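Local coordinates for protein putative metal-dependent hydrolase (Bacillus subtilis, PDB 6KNS) that carries a two-zinc site in a metallo-beta-lactamase fold and is probably a metal-dependent hydrolase, perhaps processing tRNA 3' ends like its relatives, at residues K137-V142 / S163-F168; H154-T159 / A175-S180; M196-A201 / R228-T233; E212-H217 / N240-G245. All blocks are in the same frame, centred on the assembly; numbering follows the deposited sequence.

Followed from the N terminus, segment 137-142, at the end of strand 131-137, is joined to 163-168 by interaction 1. Strand 155-158 lies between these two and opens interaction 2, whose partner 175-180 comes after both, so interactions 1 and 2 cross; they touch where Thr-138 packs on Thr-159. Both are complete before 196-201 starts interaction 3. There a second crossed pair follows: strand 212-216 opens interaction 4 before helix 225-231 closes interaction 3, and 240-245 closes interaction 4. Interactions 2 and 4 lie in one sheet, where strands 177-181 and 212-216 are neighbours; interaction 3 joins two helices that both pack on Leu-215. Interactions 1 and 4 include zinc ligands.

Interaction 1: residues K137-V142 / S163-F168; sequences KTIHPV and SYQDSF. With ZN (zinc ion), chain H.
Gln-165 and Ser-163 each hydrogen-bond the chain that leaves strand 131-137, at Lys-137 and Ile-139. The Gln-165 side chain, extended beyond CG, sends NE2 to Lys-137 O (2.9 Å, N-H...O 164°); the bond falls on a lone pair in the carbonyl plane, and the acceptor sits almost within the plane of the Gln-165 amide, which fixes the turn of that amide. On the backbone, Ser-163 N donates to Ile-139 O (3.0 Å).

Both segments border the dinuclear site of the metallo-beta-lactamase fold, and the metal bond comes from the residue after Ile-139. His-140 NE2 binds a zinc ion at 2.3 Å, with His-65, His-67 and Asp-161 completing the coordination. Its other ring nitrogen, ND1, is hydrogen-bonded to Gly-194 O; together with the metal bond, this second-shell contact fixes the rotation of the imidazole.

The van der Waals contacts centre on Ile-139, whose carbons lie against polar atoms: CB and CG2 against Ser-163 OG, and CG1 3.5 Å from Gln-165 OE1, the two side chains crossing at a slant. On the inner side Thr-138 OG1 bonds to Asp-161 O, while its methyl CG2, anti to the carbonyl carbon, leaves Thr-138 CG2 3.9 Å from Phe-168 CZ.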
loop_
_atom_site.group_PDB
_atom_site.type_symbol
_atom_site.label_atom_id
_atom_site.label_comp_id
_atom_site.label_asym_id
_atom_site.label_seq_id
_atom_site.Cartn_x
_atom_site.Cartn_y
_atom_site.Cartn_z
ATOM N N LYS A 137 24.380 1.116 10.030
ATOM C CA LYS A 137 23.925 -0.169 9.482
ATOM C C LYS A 137 23.339 -1.050 10.590
ATOM O O LYS A 137 23.902 -1.120 11.683
ATOM C CB LYS A 137 25.072 -0.888 8.830
ATOM C CG LYS A 137 24.638 -1.978 7.864
ATOM C CD LYS A 137 25.875 -2.365 6.976
ATOM C CE LYS A 137 25.521 -3.490 6.016
ATOM N NZ LYS A 137 24.844 -4.589 6.775
ATOM N N THR A 138 22.190 -1.678 10.322
ATOM C CA THR A 138 21.533 -2.512 11.331
ATOM C C THR A 138 21.864 -4.001 11.104
ATOM O O THR A 138 22.441 -4.369 10.092
ATOM C CB THR A 138 20.016 -2.285 11.325
ATOM O OG1 THR A 138 19.445 -2.699 10.073
ATOM C CG2 THR A 138 19.687 -0.774 11.576
ATOM N N ILE A 139 21.500 -4.843 12.058
ATOM C CA ILE A 139 21.631 -6.271 11.893
ATOM C C ILE A 139 20.256 -6.733 11.464
ATOM O O ILE A 139 19.327 -6.740 12.261
ATOM C CB ILE A 139 22.072 -6.965 13.164
ATOM C CG1 ILE A 139 23.302 -6.251 13.761
ATOM C CG2 ILE A 139 22.344 -8.441 12.869
ATOM C CD1 ILE A 139 24.083 -7.106 14.782
ATOM N N HIS A 140 20.115 -7.056 10.175
ATOM C CA HIS A 140 18.808 -7.361 9.603
ATOM C C HIS A 140 18.990 -8.284 8.382
ATOM O O HIS A 140 20.059 -8.324 7.808
ATOM C CB HIS A 140 18.136 -6.043 9.220
ATOM C CG HIS A 140 16.661 -6.134 9.108
ATOM N ND1 HIS A 140 15.880 -6.627 10.127
ATOM C CD2 HIS A 140 15.813 -5.813 8.098
ATOM C CE1 HIS A 140 14.612 -6.598 9.756
ATOM N NE2 HIS A 140 14.547 -6.111 8.532
ATOM N N PRO A 141 17.973 -9.081 8.019
ATOM C CA PRO A 141 18.239 -9.997 6.907
ATOM C C PRO A 141 18.458 -9.351 5.547
ATOM O O PRO A 141 18.826 -10.055 4.647
ATOM C CB PRO A 141 16.985 -10.902 6.855
ATOM C CG PRO A 141 16.174 -10.578 8.053
ATOM C CD PRO A 141 16.683 -9.331 8.676
ATOM N N VAL A 142 18.127 -8.067 5.359
ATOM C CA VAL A 142 18.572 -7.296 4.196
ATOM C C VAL A 142 19.286 -6.061 4.708
ATOM O O VAL A 142 19.136 -5.684 5.866
ATOM C CB VAL A 142 17.423 -6.872 3.235
ATOM C CG1 VAL A 142 16.756 -8.108 2.567
ATOM C CG2 VAL A 142 16.378 -5.961 3.929
ATOM N N SER A 163 18.006 -6.401 14.885
ATOM C CA SER A 163 18.226 -7.068 16.170
ATOM C C SER A 163 19.253 -6.236 16.948
ATOM O O SER A 163 19.867 -5.293 16.415
ATOM C CB SER A 163 18.735 -8.514 15.996
ATOM O OG SER A 163 19.985 -8.556 15.323
ATOM N N TYR A 164 19.439 -6.589 18.208
ATOM C CA TYR A 164 20.146 -5.713 19.142
ATOM C C TYR A 164 21.636 -5.583 18.768
ATOM O O TYR A 164 22.240 -6.560 18.343
ATOM C CB TYR A 164 19.990 -6.205 20.615
ATOM C CG TYR A 164 20.884 -5.390 21.534
ATOM C CD1 TYR A 164 20.492 -4.128 21.979
ATOM C CD2 TYR A 164 22.149 -5.823 21.842
ATOM C CE1 TYR A 164 21.331 -3.355 22.757
ATOM C CE2 TYR A 164 23.001 -5.057 22.611
ATOM C CZ TYR A 164 22.592 -3.822 23.054
ATOM O OH TYR A 164 23.453 -3.084 23.821
ATOM N N GLN A 165 22.207 -4.381 18.900
ATOM C CA GLN A 165 23.679 -4.222 18.871
ATOM C C GLN A 165 24.110 -3.050 19.739
ATOM O O GLN A 165 23.390 -2.035 19.843
ATOM C CB GLN A 165 24.203 -4.044 17.428
ATOM C CG GLN A 165 23.499 -2.924 16.645
ATOM C CD GLN A 165 24.043 -2.726 15.244
ATOM O OE1 GLN A 165 24.957 -3.400 14.843
ATOM N NE2 GLN A 165 23.450 -1.806 14.487
ATOM N N ASP A 166 25.280 -3.195 20.360
ATOM C CA ASP A 166 25.834 -2.171 21.233
ATOM C C ASP A 166 26.043 -0.864 20.489
ATOM O O ASP A 166 25.906 0.212 21.055
ATOM C CB ASP A 166 27.182 -2.620 21.824
ATOM C CG ASP A 166 27.034 -3.651 22.954
ATOM O OD1 ASP A 166 25.926 -3.827 23.507
ATOM O OD2 ASP A 166 28.052 -4.270 23.298
ATOM N N SER A 167 26.374 -0.945 19.218
ATOM C CA SER A 167 26.629 0.266 18.442
ATOM C C SER A 167 25.417 1.243 18.405
ATOM O O SER A 167 25.575 2.440 18.140
ATOM C CB SER A 167 27.027 -0.138 17.037
ATOM O OG SER A 167 25.985 -0.949 16.500
ATOM N N PHE A 168 24.207 0.760 18.675
ATOM C CA PHE A 168 23.076 1.689 18.740
ATOM C C PHE A 168 23.237 2.738 19.867
ATOM O O PHE A 168 22.601 3.791 19.821
ATOM C CB PHE A 168 21.773 0.932 18.979
ATOM C CG PHE A 168 21.083 0.432 17.729
ATOM C CD1 PHE A 168 20.669 1.311 16.759
ATOM C CD2 PHE A 168 20.776 -0.917 17.584
ATOM C CE1 PHE A 168 19.976 0.851 15.628
ATOM C CE2 PHE A 168 20.101 -1.384 16.474
ATOM C CZ PHE A 168 19.689 -0.502 15.494
HETATM ZN ZN ZN H . 12.689 -5.287 7.554
#

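Interaction 2: residues H154-T159 / A175-S180; sequences HTVVYT and ADLLIS
Val-156, Val-157 and Tyr-158 pair in parallel with Leu-177, Leu-178 and Ile-179. The backbone bonds alternate across the strands: Val-157 N donates to Leu-177 O (2.9 Å), Ile-179 N to Val-157 O (2.7 Å) and Thr-159 N to Ile-179 O (2.9 Å). All three donors come in close to the axis of the carbonyl they meet. The carbonyls of Leu-177 and Ile-179 also receive CA-H...O contacts, from Val-156 and Tyr-158.

The ladder ends in a different way at Thr-155. Thr-155 O takes Asp-176 N at 2.9 Å in a bent bond, and a weak one from Leu-177 N. Its amide is satisfied by a side chain instead of a backbone carbonyl: Asp-176 OD2 accepts from Thr-155 N at 2.8 Å through its anti lone pair. The same carboxylate lies at the edge of the His-154 ring, the two planes 64° apart. Of the hydroxyls, Thr-155 OG1 is hydrogen-bonded to Thr-150 OG1, and Thr-159 OG1 to Glu-181 N.

The strands belong to a beta-alpha-beta unit, with helix 168-171 in the connection, in one of the two sheets of the metallo-beta-lactamase fold. On their other edges Val-156 and Tyr-158 bond to strand 145-150, and Leu-178 to strand 212-216.

Side chains fill both faces. Val-156 CG1 meets Ile-179 CD1 at 3.9 Å on the face that also carries Leu-177 and Tyr-158, whose OH is hydrogen-bonded to Asp-40. On the other face Val-157 divides its methyls, CG2 on Ala-175 CB at 3.5 Å and CG1 on Leu-178 CD1 at 3.6 Å.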
loop_
_atom_site.group_PDB
_atom_site.type_symbol
_atom_site.label_atom_id
_atom_site.label_comp_id
_atom_site.label_asym_id
_atom_site.label_seq_id
_atom_site.Cartn_x
_atom_site.Cartn_y
_atom_site.Cartn_z
ATOM N N HIS A 154 16.982 19.847 18.085
ATOM C CA HIS A 154 16.463 18.595 18.580
ATOM C C HIS A 154 16.958 17.502 17.681
ATOM O O HIS A 154 17.359 17.768 16.550
ATOM C CB HIS A 154 14.938 18.633 18.611
ATOM C CG HIS A 154 14.392 19.495 19.702
ATOM N ND1 HIS A 154 13.956 20.794 19.485
ATOM C CD2 HIS A 154 14.261 19.269 21.034
ATOM C CE1 HIS A 154 13.565 21.316 20.638
ATOM N NE2 HIS A 154 13.732 20.408 21.588
ATOM N N THR A 155 16.928 16.273 18.192
ATOM C CA THR A 155 17.483 15.118 17.495
ATOM C C THR A 155 16.599 13.888 17.700
ATOM O O THR A 155 16.253 13.536 18.834
ATOM C CB THR A 155 18.915 14.841 18.016
ATOM O OG1 THR A 155 19.747 15.958 17.689
ATOM C CG2 THR A 155 19.505 13.584 17.367
ATOM N N VAL A 156 16.188 13.256 16.603
ATOM C CA VAL A 156 15.408 12.044 16.678
ATOM C C VAL A 156 16.199 10.884 16.081
ATOM O O VAL A 156 16.764 11.014 15.008
ATOM C CB VAL A 156 14.046 12.211 15.934
ATOM C CG1 VAL A 156 13.245 10.946 15.961
ATOM C CG2 VAL A 156 13.232 13.377 16.556
ATOM N N VAL A 157 16.202 9.738 16.755
ATOM C CA VAL A 157 16.855 8.543 16.246
ATOM C C VAL A 157 15.770 7.534 15.929
ATOM O O VAL A 157 14.870 7.291 16.745
ATOM C CB VAL A 157 17.878 7.961 17.259
ATOM C CG1 VAL A 157 18.387 6.590 16.804
ATOM C CG2 VAL A 157 19.057 8.921 17.457
ATOM N N TYR A 158 15.859 6.973 14.730
ATOM C CA TYR A 158 14.987 5.920 14.226
ATOM C C TYR A 158 15.855 4.696 13.999
ATOM O O TYR A 158 16.798 4.760 13.227
ATOM C CB TYR A 158 14.390 6.367 12.891
ATOM C CG TYR A 158 13.575 5.367 12.146
ATOM C CD1 TYR A 158 12.581 4.627 12.789
ATOM C CD2 TYR A 158 13.760 5.171 10.764
ATOM C CE1 TYR A 158 11.774 3.707 12.070
ATOM C CE2 TYR A 158 12.970 4.266 10.038
ATOM C CZ TYR A 158 11.981 3.543 10.692
ATOM O OH TYR A 158 11.201 2.655 9.995
ATOM N N THR A 159 15.571 3.602 14.685
ATOM C CA THR A 159 16.364 2.386 14.552
ATOM C C THR A 159 16.133 1.667 13.223
ATOM O O THR A 159 16.869 0.739 12.897
ATOM C CB THR A 159 16.026 1.339 15.656
ATOM O OG1 THR A 159 14.659 0.910 15.498
ATOM C CG2 THR A 159 16.230 1.896 17.053
ATOM N N ALA A 175 19.824 11.516 22.118
ATOM C CA ALA A 175 18.646 11.792 21.272
ATOM C C ALA A 175 17.489 12.257 22.155
ATOM O O ALA A 175 17.262 11.712 23.249
ATOM C CB ALA A 175 18.243 10.563 20.490
ATOM N N ASP A 176 16.742 13.248 21.680
ATOM C CA ASP A 176 15.510 13.651 22.392
ATOM C C ASP A 176 14.431 12.565 22.327
ATOM O O ASP A 176 13.724 12.342 23.306
ATOM C CB ASP A 176 14.980 14.975 21.848
ATOM C CG ASP A 176 16.011 16.081 21.973
ATOM O OD1 ASP A 176 16.299 16.483 23.122
ATOM O OD2 ASP A 176 16.575 16.508 20.943
ATOM N N LEU A 177 14.325 11.900 21.184
ATOM C CA LEU A 177 13.306 10.860 20.950
ATOM C C LEU A 177 14.010 9.719 20.259
ATOM O O LEU A 177 14.691 9.921 19.258
ATOM C CB LEU A 177 12.148 11.370 20.073
ATOM C CG LEU A 177 11.088 10.356 19.611
ATOM C CD1 LEU A 177 10.319 9.817 20.773
ATOM C CD2 LEU A 177 10.123 10.960 18.607
ATOM N N LEU A 178 13.904 8.537 20.840
ATOM C CA LEU A 178 14.360 7.330 20.198
ATOM C C LEU A 178 13.123 6.582 19.742
ATOM O O LEU A 178 12.355 6.115 20.583
ATOM C CB LEU A 178 15.126 6.442 21.176
ATOM C CG LEU A 178 15.535 5.059 20.662
ATOM C CD1 LEU A 178 16.427 5.173 19.424
ATOM C CD2 LEU A 178 16.258 4.285 21.764
ATOM N N ILE A 179 12.981 6.452 18.430
ATOM C CA ILE A 179 11.992 5.589 17.834
ATOM C C ILE A 179 12.638 4.216 17.526
ATOM O O ILE A 179 13.457 4.094 16.630
ATOM C CB ILE A 179 11.405 6.197 16.576
ATOM C CG1 ILE A 179 10.913 7.634 16.862
ATOM C CG2 ILE A 179 10.280 5.273 16.074
ATOM C CD1 ILE A 179 10.389 8.388 15.594
ATOM N N SER A 180 12.247 3.200 18.300
ATOM C CA SER A 180 12.811 1.885 18.219
ATOM C C SER A 180 11.769 0.906 17.789
ATOM O O SER A 180 10.662 0.887 18.309
ATOM C CB SER A 180 13.335 1.409 19.569
ATOM O OG SER A 180 13.941 0.138 19.421
#

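Interaction 3: residues M196-A201 / R228-T233; sequences MNSLEA and RKEAKT
Ser-198, in the first turn of helix 198-208, presses directly against Glu-230 of helix 225-231. Ser-198 OG donates to Glu-230 OE1 at 2.5 Å, a very short hydrogen bond whose exact length is doubtful. With chi1 at 47°, OG is turned toward the second helix and also sits close to the Glu-230 CB. Behind this pair, the Ser-198 carbonyl O faces the methyl of Ala-231 at 3.6 Å, and the CA atoms of Ser-198 and Ala-231 are 4.8 Å apart. Small side chains let the two helices approach closely here, against one face of the sheet, where Ala-201 and Ala-231 both pack on Leu-215 of strand 212-216.

Toward solvent the contact thins out. Leu-199 reaches across with a single methyl, CD2, which lies 3.6 Å from Glu-230 O and equally far from the hydroxyl OG1 of exposed Thr-233. That carbonyl is already held by its own segment, since Thr-233 N and Thr-233 OG1 both donate to Glu-230 O, OG1 at 2.6 Å, so this outer part of the contact is van der Waals only.

The start of helix 198-208 is set by a capping box. Glu-200 N donates to Asn-197 OD1 at 3.0 Å, and Asn-197 N returns a bond to Glu-200 OE1 at 2.9 Å, which fixes the turn that carries Ser-198.

Glu-230 OE1 also accepts from Ala-186 N; two donors on one carboxylate oxygen, at the amino-terminal end of helix 198-208, would be expected to favour the ionised form of Glu-230.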
loop_
_atom_site.group_PDB
_atom_site.type_symbol
_atom_site.label_atom_id
_atom_site.label_comp_id
_atom_site.label_asym_id
_atom_site.label_seq_id
_atom_site.Cartn_x
_atom_site.Cartn_y
_atom_site.Cartn_z
ATOM N N MET A 196 14.073 -6.591 17.444
ATOM C CA MET A 196 14.310 -6.418 18.880
ATOM C C MET A 196 13.054 -6.626 19.721
ATOM O O MET A 196 11.941 -6.580 19.209
ATOM C CB MET A 196 14.862 -5.013 19.129
ATOM C CG MET A 196 16.380 -4.927 18.865
ATOM S SD MET A 196 17.092 -3.351 19.355
ATOM C CE MET A 196 16.383 -2.261 18.107
ATOM N N ASN A 197 13.256 -6.854 21.021
ATOM C CA ASN A 197 12.161 -6.851 21.967
ATOM C C ASN A 197 12.165 -5.591 22.861
ATOM O O ASN A 197 13.018 -4.701 22.760
ATOM C CB ASN A 197 12.124 -8.152 22.807
ATOM C CG ASN A 197 13.315 -8.298 23.782
ATOM O OD1 ASN A 197 13.990 -7.328 24.163
ATOM N ND2 ASN A 197 13.551 -9.524 24.199
ATOM N N SER A 198 11.171 -5.542 23.716
ATOM C CA SER A 198 10.956 -4.452 24.647
ATOM C C SER A 198 12.152 -4.163 25.551
ATOM O O SER A 198 12.489 -2.997 25.750
ATOM C CB SER A 198 9.684 -4.760 25.488
ATOM O OG SER A 198 9.730 -6.111 25.980
ATOM N N LEU A 199 12.817 -5.199 26.066
ATOM C CA LEU A 199 13.968 -5.000 26.943
ATOM C C LEU A 199 15.137 -4.353 26.193
ATOM O O LEU A 199 15.861 -3.506 26.732
ATOM C CB LEU A 199 14.403 -6.318 27.573
ATOM C CG LEU A 199 13.317 -7.081 28.353
ATOM C CD1 LEU A 199 13.873 -8.413 28.931
ATOM C CD2 LEU A 199 12.716 -6.233 29.474
ATOM N N GLU A 200 15.294 -4.744 24.931
ATOM C CA GLU A 200 16.393 -4.258 24.101
ATOM C C GLU A 200 16.183 -2.798 23.702
ATOM O O GLU A 200 17.115 -1.975 23.778
ATOM C CB GLU A 200 16.576 -5.167 22.895
ATOM C CG GLU A 200 17.215 -6.523 23.312
ATOM C CD GLU A 200 17.004 -7.661 22.313
ATOM O OE1 GLU A 200 16.046 -7.626 21.505
ATOM O OE2 GLU A 200 17.789 -8.629 22.370
ATOM N N ALA A 201 14.956 -2.470 23.320
ATOM C CA ALA A 201 14.613 -1.085 23.053
ATOM C C ALA A 201 14.885 -0.267 24.330
ATOM O O ALA A 201 15.454 0.811 24.270
ATOM C CB ALA A 201 13.165 -0.967 22.608
ATOM N N ARG A 228 5.275 -1.541 26.493
ATOM C CA ARG A 228 5.610 -0.383 27.286
ATOM C C ARG A 228 6.005 -0.731 28.738
ATOM O O ARG A 228 7.004 -0.207 29.242
ATOM C CB ARG A 228 4.438 0.585 27.314
ATOM C CG ARG A 228 4.688 1.789 28.149
ATOM C CD ARG A 228 3.479 2.724 28.193
ATOM N NE ARG A 228 3.726 3.681 29.249
ATOM C CZ ARG A 228 3.616 3.441 30.555
ATOM N NH1 ARG A 228 3.181 2.258 31.023
ATOM N NH2 ARG A 228 3.932 4.406 31.403
ATOM N N LYS A 229 5.236 -1.592 29.407
ATOM C CA LYS A 229 5.573 -1.955 30.791
ATOM C C LYS A 229 6.927 -2.680 30.891
ATOM O O LYS A 229 7.729 -2.462 31.820
ATOM C CB LYS A 229 4.496 -2.858 31.372
ATOM C CG LYS A 229 3.150 -2.201 31.567
ATOM C CD LYS A 229 2.150 -3.171 32.230
ATOM C CE LYS A 229 0.770 -2.549 32.287
ATOM N NZ LYS A 229 -0.211 -3.476 32.838
ATOM N N GLU A 230 7.164 -3.557 29.929
ATOM C CA GLU A 230 8.420 -4.306 29.855
ATOM C C GLU A 230 9.575 -3.349 29.609
ATOM O O GLU A 230 10.610 -3.474 30.239
ATOM C CB GLU A 230 8.352 -5.331 28.711
ATOM C CG GLU A 230 7.434 -6.506 28.984
ATOM C CD GLU A 230 6.945 -7.194 27.703
ATOM O OE1 GLU A 230 7.506 -6.978 26.593
ATOM O OE2 GLU A 230 5.975 -7.967 27.800
ATOM N N ALA A 231 9.406 -2.397 28.680
ATOM C CA ALA A 231 10.496 -1.456 28.415
ATOM C C ALA A 231 10.802 -0.613 29.661
ATOM O O ALA A 231 11.970 -0.320 29.944
ATOM C CB ALA A 231 10.208 -0.565 27.219
ATOM N N LYS A 232 9.758 -0.255 30.403
ATOM C CA LYS A 232 9.921 0.529 31.625
ATOM C C LYS A 232 10.634 -0.249 32.750
ATOM O O LYS A 232 11.005 0.358 33.731
ATOM C CB LYS A 232 8.561 1.057 32.156
ATOM C CG LYS A 232 7.768 1.953 31.204
ATOM C CD LYS A 232 8.209 3.391 31.198
ATOM C CE LYS A 232 7.979 4.136 32.566
ATOM N NZ LYS A 232 9.304 4.765 33.022
ATOM N N THR A 233 10.800 -1.577 32.627
ATOM C CA THR A 233 11.536 -2.310 33.668
ATOM C C THR A 233 13.014 -2.004 33.497
ATOM O O THR A 233 13.784 -2.240 34.385
ATOM C CB THR A 233 11.332 -3.831 33.617
ATOM O OG1 THR A 233 11.825 -4.369 32.363
ATOM C CG2 THR A 233 9.848 -4.152 33.801
#

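Interaction 4: residues E212-H217 / N240-G245; sequences ELLLTH and NIAKSG. With ZN (zinc ion), chain G.
In the beta-alpha-beta unit of strand 212-216, helix 225-231 and strand 238-241, Leu-214 and Leu-215 pair in parallel with Asn-240 and Ile-241 at one border of a sheet of the metallo-beta-lactamase fold. Three nearly straight bonds alternate along the pair: Asn-240 N to Leu-213 O, Leu-215 N to Asn-240 O, and Ala-242 N to Leu-215 O, each 2.9 Å long.

Side chains take both faces. Leu-215 CD1 meets Ile-241 CD1 at 3.8 Å on the side covered by helix 225-231. On the other, Leu-214 CD1 touches Asn-240 CB and reaches on to the backbone N of Ala-242. Past the strand pairing, the Ala-242 methyl packs on Thr-216 CB at 3.6 Å, while Thr-216 OG1 is hydrogen-bonded to Tyr-28 OH.

The first strand leads into the two-zinc site: His-217 NE2 binds a zinc ion at 2.1 Å, alongside Asp-69, His-70 and Asp-161. At the opposite end of that strand a water bridges the partners. It donates to Glu-212 OE2 at 2.6 Å and weakly to Leu-213 O, and accepts from Asn-240 ND2, which also bonds to Glu-238 OE2; the ND2 to water distance is 2.6 Å.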
loop_
_atom_site.group_PDB
_atom_site.type_symbol
_atom_site.label_atom_id
_atom_site.label_comp_id
_atom_site.label_asym_id
_atom_site.label_seq_id
_atom_site.Cartn_x
_atom_site.Cartn_y
_atom_site.Cartn_z
ATOM N N GLU A 212 13.199 10.297 25.495
ATOM C CA GLU A 212 12.055 9.431 25.625
ATOM C C GLU A 212 12.090 8.354 24.555
ATOM O O GLU A 212 12.871 8.462 23.605
ATOM C CB GLU A 212 10.751 10.227 25.550
ATOM C CG GLU A 212 10.362 10.711 24.168
ATOM C CD GLU A 212 9.112 11.565 24.187
ATOM O OE1 GLU A 212 9.273 12.750 24.507
ATOM O OE2 GLU A 212 8.005 11.071 23.849
ATOM N N LEU A 213 11.242 7.342 24.721
ATOM C CA LEU A 213 11.244 6.164 23.869
ATOM C C LEU A 213 9.855 5.929 23.267
ATOM O O LEU A 213 8.852 5.983 23.985
ATOM C CB LEU A 213 11.721 4.933 24.660
ATOM C CG LEU A 213 11.733 3.571 23.978
ATOM C CD1 LEU A 213 12.616 3.623 22.716
ATOM C CD2 LEU A 213 12.180 2.459 24.940
ATOM N N LEU A 214 9.829 5.678 21.957
ATOM C CA LEU A 214 8.613 5.329 21.213
ATOM C C LEU A 214 8.780 3.977 20.550
ATOM O O LEU A 214 9.657 3.795 19.727
ATOM C CB LEU A 214 8.297 6.368 20.127
ATOM C CG LEU A 214 6.999 6.160 19.332
ATOM C CD1 LEU A 214 5.764 6.365 20.224
ATOM C CD2 LEU A 214 6.924 7.089 18.135
ATOM N N LEU A 215 7.931 3.034 20.927
ATOM C CA LEU A 215 8.009 1.687 20.453
ATOM C C LEU A 215 7.141 1.529 19.217
ATOM O O LEU A 215 5.979 1.907 19.218
ATOM C CB LEU A 215 7.548 0.737 21.569
ATOM C CG LEU A 215 8.322 0.852 22.898
ATOM C CD1 LEU A 215 7.704 -0.086 23.972
ATOM C CD2 LEU A 215 9.822 0.556 22.724
ATOM N N THR A 216 7.687 0.931 18.170
ATOM C CA THR A 216 6.981 0.813 16.907
ATOM C C THR A 216 7.302 -0.537 16.203
ATOM O O THR A 216 7.900 -1.458 16.795
ATOM C CB THR A 216 7.308 2.060 16.047
ATOM O OG1 THR A 216 6.481 2.071 14.878
ATOM C CG2 THR A 216 8.805 2.101 15.632
ATOM N N HIS A 217 6.864 -0.671 14.959
ATOM C CA HIS A 217 7.032 -1.907 14.187
ATOM C C HIS A 217 6.397 -3.057 14.946
ATOM O O HIS A 217 7.001 -4.101 15.150
ATOM C CB HIS A 217 8.495 -2.176 13.912
ATOM C CG HIS A 217 8.744 -2.920 12.649
ATOM N ND1 HIS A 217 8.716 -4.297 12.579
ATOM C CD2 HIS A 217 8.983 -2.472 11.387
ATOM C CE1 HIS A 217 8.974 -4.668 11.335
ATOM N NE2 HIS A 217 9.134 -3.579 10.590
ATOM N N ASN A 240 6.213 5.411 25.133
ATOM C CA ASN A 240 4.935 5.349 24.452
ATOM C C ASN A 240 4.916 4.258 23.383
ATOM O O ASN A 240 5.952 3.823 22.877
ATOM C CB ASN A 240 4.623 6.701 23.797
ATOM C CG ASN A 240 4.490 7.801 24.825
ATOM O OD1 ASN A 240 3.599 7.752 25.642
ATOM N ND2 ASN A 240 5.391 8.768 24.813
ATOM N N ILE A 241 3.705 3.831 23.066
ATOM C CA ILE A 241 3.423 2.906 21.971
ATOM C C ILE A 241 2.996 3.757 20.772
ATOM O O ILE A 241 2.108 4.588 20.873
ATOM C CB ILE A 241 2.281 1.936 22.346
ATOM C CG1 ILE A 241 2.614 1.171 23.653
ATOM C CG2 ILE A 241 2.020 0.923 21.217
ATOM C CD1 ILE A 241 4.014 0.549 23.614
ATOM N N ALA A 242 3.637 3.533 19.636
ATOM C CA ALA A 242 3.326 4.214 18.390
ATOM C C ALA A 242 1.882 3.897 17.930
ATOM O O ALA A 242 1.406 2.803 18.155
ATOM C CB ALA A 242 4.331 3.758 17.298
ATOM N N LYS A 243 1.214 4.848 17.283
ATOM C CA LYS A 243 -0.047 4.608 16.552
ATOM C C LYS A 243 -0.121 5.636 15.436
ATOM O O LYS A 243 0.507 6.688 15.547
ATOM C CB LYS A 243 -1.267 4.737 17.491
ATOM C CG LYS A 243 -1.447 6.157 18.186
ATOM C CD LYS A 243 -2.881 6.379 18.778
ATOM C CE LYS A 243 -3.218 5.359 19.846
ATOM N NZ LYS A 243 -4.581 5.605 20.445
ATOM N N SER A 244 -0.857 5.376 14.357
ATOM C CA SER A 244 -1.032 6.412 13.322
ATOM C C SER A 244 -1.583 7.639 14.017
ATOM O O SER A 244 -2.465 7.517 14.836
ATOM C CB SER A 244 -2.004 5.991 12.190
ATOM O OG SER A 244 -1.535 4.841 11.486
ATOM N N GLY A 245 -1.016 8.804 13.743
ATOM C CA GLY A 245 -1.473 10.044 14.361
ATOM C C GLY A 245 -0.691 10.483 15.580
ATOM O O GLY A 245 -0.826 11.627 16.060
HETATM ZN ZN ZN G . 10.134 -3.859 8.756
HETATM O O HOH W 1 7.352 8.632 23.081
#